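PDB 6EUD: ATP-dependent RNA helicase HrpB from Escherichia coli, which hydrolyses ATP to ADP and phosphate and is classed as an RNA helicase that binds single-stranded RNA. Local coordinates for residues 731-734 and 735-738; 757-760 and 761-765; 779-782 and 783-786; 796-799 and 800-803. All coordinates share one frame; numbering follows the deposited sequence.

Interaction 1 (731-734 and 735-738)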
# COMPACT_ATOMS: atom_id res chain seq x y z
N ALA A 731 -3.58 27.91 41.43
CA ALA A 731 -2.84 28.37 42.60
C ALA A 731 -3.68 29.40 43.34
O ALA A 731 -3.94 30.48 42.82
CB ALA A 731 -1.51 28.95 42.19
N VAL A 732 -4.11 29.05 44.55
CA VAL A 732 -5.06 29.89 45.28
C VAL A 732 -4.81 29.83 46.78
O VAL A 732 -4.51 28.77 47.32
CB VAL A 732 -6.53 29.46 45.00
CG1 VAL A 732 -6.75 28.00 45.38
CG2 VAL A 732 -7.51 30.34 45.74
N ARG A 733 -4.92 30.97 47.46
CA ARG A 733 -4.82 30.96 48.91
C ARG A 733 -5.94 30.11 49.50
O ARG A 733 -7.11 30.26 49.14
CB ARG A 733 -4.86 32.38 49.47
CG ARG A 733 -3.68 33.24 49.04
CD ARG A 733 -3.86 34.68 49.51
NE ARG A 733 -5.06 35.27 48.92
CZ ARG A 733 -5.55 36.46 49.26
NH1 ARG A 733 -4.94 37.20 50.18
NH2 ARG A 733 -6.64 36.91 48.67
N MET A 734 -5.57 29.19 50.38
CA MET A 734 -6.51 28.28 51.01
C MET A 734 -7.70 29.01 51.61
O MET A 734 -8.84 28.57 51.46
CB MET A 734 -5.80 27.48 52.10
CG MET A 734 -6.67 26.45 52.80
SD MET A 734 -5.77 25.49 54.03
CE MET A 734 -5.34 26.74 55.24
N GLN A 735 -7.44 30.14 52.25
CA GLN A 735 -8.48 30.92 52.91
C GLN A 735 -9.64 31.28 51.95
O GLN A 735 -10.80 31.41 52.37
CB GLN A 735 -7.88 32.19 53.54
CG GLN A 735 -7.38 33.20 52.52
CD GLN A 735 -6.05 33.85 52.89
OE1 GLN A 735 -5.31 33.34 53.71
NE2 GLN A 735 -5.75 34.97 52.25
N GLU A 736 -9.32 31.41 50.66
CA GLU A 736 -10.31 31.81 49.67
C GLU A 736 -11.23 30.66 49.26
O GLU A 736 -12.28 30.88 48.67
CB GLU A 736 -9.62 32.39 48.43
CG GLU A 736 -8.90 33.72 48.67
CD GLU A 736 -8.91 34.62 47.43
OE1 GLU A 736 -8.03 34.49 46.55
OE2 GLU A 736 -9.82 35.47 47.35
N MET A 737 -10.84 29.43 49.57
CA MET A 737 -11.65 28.27 49.20
C MET A 737 -12.65 27.87 50.29
O MET A 737 -13.34 26.86 50.16
CB MET A 737 -10.74 27.09 48.88
CG MET A 737 -9.85 27.31 47.67
SD MET A 737 -10.82 27.73 46.23
CE MET A 737 -11.92 26.29 46.12
N PHE A 738 -12.73 28.66 51.35
CA PHE A 738 -13.69 28.36 52.41
C PHE A 738 -15.13 28.46 51.92
O PHE A 738 -15.52 29.42 51.26
CB PHE A 738 -13.50 29.31 53.59
CG PHE A 738 -12.24 29.09 54.35
CD1 PHE A 738 -11.55 27.90 54.22
CD2 PHE A 738 -11.73 30.07 55.17
CE1 PHE A 738 -10.37 27.69 54.92
CE2 PHE A 738 -10.56 29.87 55.87
CZ PHE A 738 -9.88 28.68 55.74
O HOH W 1 -5.56 33.68 46.33

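Interaction 2 (757-760 and 761-765)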
# COMPACT_ATOMS: atom_id res chain seq x y z
N LEU A 757 -2.94 24.94 47.10
CA LEU A 757 -3.43 25.69 48.23
C LEU A 757 -2.30 26.40 48.95
O LEU A 757 -1.34 25.78 49.39
CB LEU A 757 -4.19 24.77 49.19
CG LEU A 757 -5.45 24.17 48.57
CD1 LEU A 757 -6.20 23.27 49.54
CD2 LEU A 757 -6.33 25.30 48.08
N LEU A 758 -2.44 27.71 49.07
CA LEU A 758 -1.36 28.56 49.56
C LEU A 758 -1.74 29.21 50.87
O LEU A 758 -2.91 29.28 51.23
CB LEU A 758 -1.02 29.62 48.51
CG LEU A 758 -0.88 29.13 47.06
CD1 LEU A 758 -0.94 30.31 46.10
CD2 LEU A 758 0.40 28.34 46.82
N SER A 759 -0.73 29.67 51.59
CA SER A 759 -0.90 30.49 52.79
C SER A 759 -1.13 31.97 52.42
O SER A 759 -0.99 32.34 51.26
CB SER A 759 0.35 30.34 53.66
OG SER A 759 1.42 31.05 53.07
N PRO A 760 -1.47 32.83 53.41
CA PRO A 760 -1.57 34.27 53.15
C PRO A 760 -0.37 34.86 52.46
O PRO A 760 -0.50 35.85 51.74
CB PRO A 760 -1.68 34.86 54.55
CG PRO A 760 -2.42 33.83 55.31
CD PRO A 760 -1.91 32.51 54.78
N ALA A 761 0.79 34.25 52.68
CA ALA A 761 2.04 34.71 52.08
C ALA A 761 2.34 33.96 50.78
O ALA A 761 3.47 34.02 50.30
CB ALA A 761 3.20 34.57 53.06
N GLN A 762 1.33 33.27 50.23
CA GLN A 762 1.38 32.77 48.86
C GLN A 762 2.40 31.66 48.75
O GLN A 762 2.88 31.32 47.67
CB GLN A 762 1.61 33.97 47.93
CG GLN A 762 0.29 34.60 47.47
CD GLN A 762 -0.03 34.29 45.98
OE1 GLN A 762 -1.12 33.74 45.62
NE2 GLN A 762 0.80 34.94 45.11
N ARG A 763 2.57 31.01 49.90
CA ARG A 763 3.40 29.84 50.18
C ARG A 763 2.54 28.56 50.15
O ARG A 763 1.55 28.47 50.87
CB ARG A 763 4.06 30.01 51.57
CG ARG A 763 4.97 28.88 52.04
CD ARG A 763 5.49 29.17 53.46
NE ARG A 763 4.45 29.14 54.51
CZ ARG A 763 3.93 30.20 55.14
NH1 ARG A 763 3.01 30.04 56.08
NH2 ARG A 763 4.33 31.43 54.84
N PRO A 764 2.91 27.59 49.29
CA PRO A 764 2.23 26.30 49.06
C PRO A 764 2.07 25.45 50.32
O PRO A 764 3.05 24.96 50.89
CB PRO A 764 3.15 25.59 48.05
CG PRO A 764 4.45 26.30 48.14
CD PRO A 764 4.13 27.72 48.48
N LEU A 765 0.82 25.29 50.74
CA LEU A 765 0.45 24.49 51.90
C LEU A 765 0.11 23.04 51.52
O LEU A 765 0.46 22.11 52.23
CB LEU A 765 -0.75 25.12 52.61
CG LEU A 765 -0.54 26.52 53.18
CD1 LEU A 765 -1.83 27.03 53.84
CD2 LEU A 765 0.62 26.54 54.17

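Interaction 3 (779-782 and 783-786)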
# COMPACT_ATOMS: atom_id res chain seq x y z
N TYR A 779 -6.04 18.98 56.51
CA TYR A 779 -6.38 20.33 56.94
C TYR A 779 -6.16 20.54 58.44
O TYR A 779 -5.73 21.62 58.84
CB TYR A 779 -7.83 20.70 56.59
CG TYR A 779 -8.25 22.06 57.15
CD1 TYR A 779 -7.87 23.25 56.51
CD2 TYR A 779 -9.00 22.15 58.31
CE1 TYR A 779 -8.25 24.49 57.03
CE2 TYR A 779 -9.37 23.39 58.83
CZ TYR A 779 -9.00 24.55 58.19
OH TYR A 779 -9.38 25.77 58.72
N ARG A 780 -6.47 19.55 59.27
CA ARG A 780 -6.38 19.75 60.71
C ARG A 780 -4.93 19.97 61.14
O ARG A 780 -4.67 20.56 62.18
CB ARG A 780 -7.00 18.58 61.48
CG ARG A 780 -7.14 17.33 60.66
CD ARG A 780 -7.29 16.06 61.49
NE ARG A 780 -7.34 14.88 60.63
CZ ARG A 780 -7.50 13.63 61.05
NH1 ARG A 780 -7.60 13.39 62.35
NH2 ARG A 780 -7.53 12.64 60.18
N GLU A 781 -3.99 19.51 60.32
CA GLU A 781 -2.58 19.72 60.60
C GLU A 781 -2.09 21.04 60.01
O GLU A 781 -1.14 21.64 60.51
CB GLU A 781 -1.76 18.54 60.08
CG GLU A 781 -2.14 17.20 60.70
CD GLU A 781 -2.38 17.27 62.22
OE1 GLU A 781 -1.57 17.90 62.93
OE2 GLU A 781 -3.37 16.67 62.71
N VAL A 782 -2.75 21.49 58.94
CA VAL A 782 -2.47 22.79 58.34
C VAL A 782 -3.09 23.92 59.19
O VAL A 782 -2.50 24.99 59.33
CB VAL A 782 -3.00 22.85 56.90
CG1 VAL A 782 -2.74 24.23 56.27
CG2 VAL A 782 -2.36 21.76 56.07
N GLN A 783 -4.25 23.64 59.77
CA GLN A 783 -4.96 24.60 60.61
C GLN A 783 -4.17 24.99 61.84
O GLN A 783 -4.26 26.13 62.31
CB GLN A 783 -6.31 24.03 61.04
CG GLN A 783 -7.12 24.97 61.92
CD GLN A 783 -8.37 24.33 62.47
OE1 GLN A 783 -8.48 23.11 62.52
NE2 GLN A 783 -9.34 25.16 62.85
N LYS A 784 -3.40 24.06 62.39
CA LYS A 784 -2.66 24.37 63.60
C LYS A 784 -1.45 25.25 63.27
O LYS A 784 -1.10 26.12 64.06
CB LYS A 784 -2.25 23.08 64.33
CG LYS A 784 -1.02 22.37 63.78
CD LYS A 784 -0.57 21.26 64.72
CE LYS A 784 0.73 20.64 64.25
NZ LYS A 784 1.19 19.55 65.15
N GLU A 785 -0.84 25.05 62.10
CA GLU A 785 0.30 25.88 61.73
C GLU A 785 -0.15 27.26 61.25
O GLU A 785 0.59 28.25 61.37
CB GLU A 785 1.16 25.21 60.66
CG GLU A 785 2.51 25.91 60.46
CD GLU A 785 3.39 25.26 59.41
OE1 GLU A 785 3.59 25.86 58.33
OE2 GLU A 785 3.90 24.16 59.68
N MET A 786 -1.36 27.32 60.71
CA MET A 786 -1.92 28.61 60.32
C MET A 786 -2.42 29.38 61.54
O MET A 786 -2.55 30.60 61.51
CB MET A 786 -3.06 28.41 59.30
CG MET A 786 -2.60 27.77 58.01
SD MET A 786 -1.01 28.40 57.46
CE MET A 786 -1.56 29.95 56.85
O HOH W 2 -7.01 21.16 63.47

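Interaction 4 (796-799 and 800-803)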
# COMPACT_ATOMS: atom_id res chain seq x y z
N PRO A 796 -11.00 28.28 60.57
CA PRO A 796 -12.17 27.57 61.12
C PRO A 796 -12.04 26.05 61.14
O PRO A 796 -11.40 25.46 60.26
CB PRO A 796 -13.29 28.00 60.18
CG PRO A 796 -12.60 28.22 58.88
CD PRO A 796 -11.26 28.81 59.22
N ASP A 797 -12.68 25.43 62.12
CA ASP A 797 -12.63 23.98 62.28
C ASP A 797 -13.46 23.29 61.19
O ASP A 797 -13.23 22.12 60.88
CB ASP A 797 -13.11 23.57 63.68
CG ASP A 797 -12.20 24.10 64.80
OD1 ASP A 797 -11.02 23.71 64.87
OD2 ASP A 797 -12.68 24.92 65.60
N ASP A 798 -14.39 24.02 60.59
CA ASP A 798 -15.20 23.47 59.49
C ASP A 798 -15.17 24.37 58.24
O ASP A 798 -16.17 24.99 57.87
CB ASP A 798 -16.65 23.27 59.96
CG ASP A 798 -17.39 22.23 59.13
OD1 ASP A 798 -17.63 21.12 59.66
OD2 ASP A 798 -17.73 22.52 57.97
N PRO A 799 -14.01 24.42 57.56
CA PRO A 799 -13.79 25.31 56.41
C PRO A 799 -14.73 25.04 55.24
O PRO A 799 -15.10 25.97 54.53
CB PRO A 799 -12.33 25.04 56.03
CG PRO A 799 -12.05 23.68 56.57
CD PRO A 799 -12.84 23.56 57.81
N ALA A 800 -15.12 23.79 55.05
CA ALA A 800 -16.06 23.42 54.00
C ALA A 800 -17.40 24.15 54.10
O ALA A 800 -18.08 24.35 53.08
CB ALA A 800 -16.30 21.92 54.02
N ASN A 801 -17.79 24.54 55.32
CA ASN A 801 -19.09 25.18 55.56
C ASN A 801 -19.01 26.62 56.09
O ASN A 801 -20.04 27.26 56.29
CB ASN A 801 -19.93 24.35 56.52
CG ASN A 801 -20.23 22.97 55.98
OD1 ASN A 801 -21.13 22.80 55.17
ND2 ASN A 801 -19.48 21.98 56.44
N THR A 802 -17.80 27.11 56.33
CA THR A 802 -17.62 28.49 56.75
C THR A 802 -17.96 29.48 55.64
O THR A 802 -17.44 29.38 54.53
CB THR A 802 -16.18 28.73 57.22
OG1 THR A 802 -15.97 28.05 58.46
CG2 THR A 802 -15.92 30.22 57.41
N ALA A 803 -18.84 30.44 55.96
CA ALA A 803 -19.25 31.45 54.99
C ALA A 803 -18.06 32.21 54.43
O ALA A 803 -17.26 32.76 55.19
CB ALA A 803 -20.23 32.42 55.63

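Interaction 1 (731-734 and 735-738)
Arg733 reaches over the turn that follows its strand and meets both Gln735 and Glu736. Its chain bends at chi3 (-61°), which turns one guanidinium face to Gln735 and its edge to Glu736. OE1 of Glu736 lies in the guanidinium plane, and a salt bridge joins it to NH2 of Arg733 at 3.5 Å. The carboxylate is turned 75° from that plane. A water bridges the two residues: it accepts from N and NE of Arg733 and donates to Glu736 OE1. Glu736 OE2 is bound by Thr714 and Ser716. Gln735 places NE2 over a guanidinium face, 3.1 Å from Arg733 NH1; both are donors, so this is packing only. The segment is a strand end running into a short 3-10 turn, in the C-terminal region of the helicase. Two i to i+3 bonds close this turn: Glu736 N to Arg733 O (2.9 Å) and Met737 N to Met734 O (2.9 Å). Val732 CG1 packs on Met737 CG at 3.9 Å, the side chains at about a right angle. Met734 runs out with CG opposite its backbone N (chi1 -178°) and bends only at its end, toward Tyr779, Val782 and Met786 of helix 779-789.

Interaction 2 (757-760 and 761-765)
Leu758 lays CD2 against Pro764, 3.5 Å from its CA, while CD1 touches OE1 of Gln762. Leu758 and Pro764 are a non-hydrogen-bonded antiparallel pair of a beta hairpin. Backbone bonds flank the pair: Leu765 N gives to Leu757 O at 2.6 Å, and Ser759 N to Arg763 O at 2.7 Å. A type I turn from Ser759 to Gln762 with a G1 bulge closes this 3:5 hairpin; Gln762 N binds Ser759 O, and Gln762 takes the bulge position. Ser759 OG sits between its own backbone N and carbonyl carbon (chi1 74°). There it accepts from Ala761 N at 3.3 Å, an ST turn, and, weakly, from Arg763 N. The same OG lies 3.3 Å above the guanidinium plane of Arg763, over its centre. Arg763 bends at chi3 (67°) to bring that face across the serine, and its NH2 bonds to Tyr790 OH. With an alanine at this position, Ser759 OG would probably lose the flat group over it and Tyr790 this partner. Leu765 packs its CD2 on Ser759 CB. The hairpin joins strands 751-758 and 764-768, and strand 751-758 runs beside strand 729-733. Helix 779-789 packs on Ser759, Pro760 and Leu765 through Val782 and Met786.

Interaction 3 (779-782 and 783-786)
Tyr779 turns one ring face to Gln783, one helical turn on. CB of Gln783 stands 4.2 Å from the ring centroid, 24° off the normal, a CH-pi contact. The glutamine chain is extended, letting its amide run past CE2 with its plane 34° from the ring. The polar ends are held farther on: Tyr779 OH by Pro796 O, and Gln783 NE2 by Trp795 O and Asp797 OD1. The backbone bond between the same two residues, Gln783 N to Tyr779 O, is 2.7 Å. Arg780 takes part through its carbonyl: a water donates to Arg780 O and to OE1 of Gln783 and so ties the two. Glu781 bends at chi2 (-42°) and brings OE1 alongside the end of Lys784. Their salt bridge, OE1 to NZ, is long at 3.9 Å, and both residues are exposed. Val782 lies side by side with Met786, CG1 to CG at 3.9 Å, and Met786 N bonds to Val782 O at 2.9 Å. This is an amphipathic stretch of helix 779-789. Val782 and Met786 face Leu765 of strand 764-768, and Tyr779 meets Trp775 of helix 771-776 edge-to-face.

Interaction 4 (796-799 and 800-803)
Asp798 O is gripped by Asn801 N and by the hydroxyl of Thr802, each at 3.1 Å. The two donors come from opposite faces of the carbonyl plane, each well out of that plane. The hydroxyl arrives at a C=O...donor angle of 113°. Thr802 N adds a weak bond to the same oxygen. Thr802 reaches it because OG1 lies beside the backbone N, anti to the carbonyl carbon (chi1 -70°). That hydroxyl also touches Pro796, 3.2 Å from its CB, and the two side chains meet at about a right angle. A valine in place of Thr802 would probably cost Asp798 O its hydroxyl donor, leaving it to Asn801 N and the weak bond from Thr802 N. The segment is a tight turn of helical, type I-like backbone closed by the Asn801 N to Asp798 O bond. It lies in the loop after helix 779-789, near the end of the chain. The side chains of Asp798 and Asn801 also face each other across the turn, with carboxylate and amide planes 40° apart. Asn801 ND2 is modelled 2.4 Å from Asp798 OD2, too short to be reliable, so its detail is doubtful. Asn801 N gives a further weak bond to OD2. This edge of the turn is exposed. On the inner side, Pro799 is buried against Phe738, Trp775 and Tyr779, and Ala800 also touches Trp775.

All four contacts lie in one small part of the C-terminal region, their centres about 58 to 65 Å from the centre of the chain and away from the predicted ATP site and the DEFH box. Interactions 1 and 2 are closest, with centres about 8 Å apart. They share a sheet: Met734 N lies 2.8 Å from Leu758 O, a probable hydrogen bond. Interaction 3 packs on both, with Met734 CE 3.8 Å from Val782 CG1 and Pro760 CD 3.3 Å from Met786 CE. Interaction 4 meets interaction 1 through Phe738 and interaction 3 where Tyr779 CE2 lies 3.5 Å from Pro799 CG. Interactions 2 and 4 do not touch; their nearest atoms are about 9 Å apart.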